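Local coordinates for protein DsrH (Allochromatium vinosum, PDB 2HY5) that forms the DsrEFH complex together with DsrE and DsrF and probably takes part in sulfur transfer during sulfur oxidation, at residues L32-I37 against G63-A68. Residues are numbered along the deposited sequence; the frame is centred on the assembly and turned at random.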
loop_
_atom_site.group_PDB
_atom_site.type_symbol
_atom_site.label_atom_id
_atom_site.label_comp_id
_atom_site.label_asym_id
_atom_site.label_seq_id
_atom_site.Cartn_x
_atom_site.Cartn_y
_atom_site.Cartn_z
ATOM N N LEU C 32 -17.111 4.954 6.387
ATOM C CA LEU C 32 -15.712 5.024 6.761
ATOM C C LEU C 32 -15.388 3.755 7.534
ATOM O O LEU C 32 -16.039 3.454 8.533
ATOM C CB LEU C 32 -15.481 6.237 7.657
ATOM C CG LEU C 32 -15.917 7.586 7.076
ATOM C CD1 LEU C 32 -15.861 8.663 8.167
ATOM C CD2 LEU C 32 -15.013 7.945 5.902
ATOM N N PHE C 33 -14.409 2.992 7.062
ATOM C CA PHE C 33 -14.025 1.791 7.783
ATOM C C PHE C 33 -12.509 1.638 7.723
ATOM O O PHE C 33 -11.843 2.375 7.000
ATOM C CB PHE C 33 -14.789 0.548 7.275
ATOM C CG PHE C 33 -14.388 0.068 5.905
ATOM C CD1 PHE C 33 -14.538 0.876 4.783
ATOM C CD2 PHE C 33 -13.917 -1.232 5.732
ATOM C CE1 PHE C 33 -14.229 0.396 3.510
ATOM C CE2 PHE C 33 -13.608 -1.719 4.466
ATOM C CZ PHE C 33 -13.764 -0.904 3.352
ATOM N N GLU C 34 -11.964 0.713 8.504
ATOM C CA GLU C 34 -10.519 0.544 8.578
ATOM C C GLU C 34 -9.935 1.887 9.021
ATOM O O GLU C 34 -10.470 2.523 9.927
ATOM C CB GLU C 34 -9.947 0.100 7.224
ATOM C CG GLU C 34 -10.307 -1.339 6.874
ATOM C CD GLU C 34 -9.664 -1.828 5.589
ATOM O OE1 GLU C 34 -8.634 -1.254 5.177
ATOM O OE2 GLU C 34 -10.184 -2.800 5.000
ATOM N N ASP C 35 -8.856 2.327 8.383
ATOM C CA ASP C 35 -8.224 3.592 8.749
ATOM C C ASP C 35 -9.050 4.830 8.381
ATOM O O ASP C 35 -8.734 5.947 8.809
ATOM C CB ASP C 35 -6.832 3.681 8.113
ATOM C CG ASP C 35 -5.827 2.739 8.765
ATOM O OD1 ASP C 35 -4.700 2.624 8.237
ATOM O OD2 ASP C 35 -6.145 2.123 9.812
ATOM N N GLY C 36 -10.102 4.641 7.589
ATOM C CA GLY C 36 -10.944 5.766 7.219
ATOM C C GLY C 36 -11.682 6.316 8.432
ATOM O O GLY C 36 -12.156 7.458 8.420
ATOM N N ILE C 37 -11.777 5.492 9.475
ATOM C CA ILE C 37 -12.452 5.832 10.736
ATOM C C ILE C 37 -11.980 7.138 11.376
ATOM O O ILE C 37 -12.761 7.861 11.991
ATOM C CB ILE C 37 -12.261 4.675 11.759
ATOM C CG1 ILE C 37 -13.565 3.904 11.905
ATOM C CG2 ILE C 37 -11.734 5.190 13.096
ATOM C CD1 ILE C 37 -13.957 3.176 10.670
ATOM N N GLY C 63 -18.220 0.867 13.590
ATOM C CA GLY C 63 -17.926 0.776 15.011
ATOM C C GLY C 63 -16.782 -0.146 15.392
ATOM O O GLY C 63 -15.965 0.215 16.239
ATOM N N PRO C 64 -16.707 -1.353 14.810
ATOM C CA PRO C 64 -15.621 -2.282 15.136
ATOM C C PRO C 64 -14.237 -1.675 14.892
ATOM O O PRO C 64 -13.327 -1.858 15.703
ATOM C CB PRO C 64 -15.915 -3.473 14.233
ATOM C CG PRO C 64 -17.410 -3.492 14.208
ATOM C CD PRO C 64 -17.737 -2.025 13.995
ATOM N N ASP C 65 -14.073 -0.962 13.779
ATOM C CA ASP C 65 -12.786 -0.335 13.486
ATOM C C ASP C 65 -12.551 0.857 14.413
ATOM O O ASP C 65 -11.422 1.118 14.830
ATOM C CB ASP C 65 -12.704 0.086 12.011
ATOM C CG ASP C 65 -12.305 -1.071 11.098
ATOM O OD1 ASP C 65 -11.342 -1.790 11.448
ATOM O OD2 ASP C 65 -12.929 -1.258 10.029
ATOM N N LEU C 66 -13.621 1.574 14.745
ATOM C CA LEU C 66 -13.509 2.712 15.653
ATOM C C LEU C 66 -12.980 2.239 16.996
ATOM O O LEU C 66 -12.014 2.788 17.527
ATOM C CB LEU C 66 -14.882 3.355 15.879
ATOM C CG LEU C 66 -15.283 4.617 15.121
ATOM C CD1 LEU C 66 -16.754 4.898 15.394
ATOM C CD2 LEU C 66 -14.417 5.797 15.561
ATOM N N LYS C 67 -13.631 1.215 17.544
ATOM C CA LYS C 67 -13.257 0.667 18.843
ATOM C C LYS C 67 -11.857 0.068 18.847
ATOM O O LYS C 67 -11.115 0.208 19.815
ATOM C CB LYS C 67 -14.249 -0.421 19.276
ATOM C CG LYS C 67 -15.719 -0.058 19.200
ATOM C CD LYS C 67 -16.560 -1.295 19.501
ATOM C CE LYS C 67 -17.975 -1.203 18.936
ATOM N NZ LYS C 67 -18.761 -0.069 19.494
ATOM N N ALA C 68 -11.499 -0.611 17.766
ATOM C CA ALA C 68 -10.191 -1.235 17.672
ATOM C C ALA C 68 -9.083 -0.191 17.746
ATOM O O ALA C 68 -7.987 -0.459 18.248
ATOM C CB ALA C 68 -10.086 -2.009 16.375
#
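Asp65 on helix 63-68 reaches across to the loop that follows strand 29-32 and accepts a hydrogen bond from the backbone of Glu34, N to OD2 2.7 Å, with an N-H...O angle of 155°. The amide arrives from above the carboxylate, 72° out of its plane. With CG beside the backbone N, the Asp65 side chain brings OD2 up to this amide; OD2 also lies near the plane of the Phe33 ring, at its edge, 3.8 Å from Phe33 CB. The other oxygen, OD1, forms a salt bridge with Arg69 and a hydrogen bond with Gln15 of the DsrE chain. The Glu34 side chain runs alongside Asp65, their carboxylates turned 74° apart, and its OE2 is hydrogen-bonded to Ser19 OG of the DsrE chain.

Apolar contacts continue from the same helix. Ile37 crosses Asp65 at about a right angle, its CD1 resting on Asp65 CB at 3.6 Å. Its CG1 touches Leu66 CG, and CG2 meets Leu66 CD2 at 3.7 Å. Ile37 and Leu66 both also pack on Val61 of strand 58-62, which leads into the helix.

With alanine at position 65, the Glu34 amide would probably lose its acceptor and Arg69 one of its two carboxylates. Buried in the hexamer, one carboxylate thus ties the loop after strand 29-32 to the helix that follows the neighbouring parallel strand 58-62 and to the DsrE interface, and Arg69, which also bridges to Asp35, probably offsets the negative charge gathered here by Asp65 and Asp35.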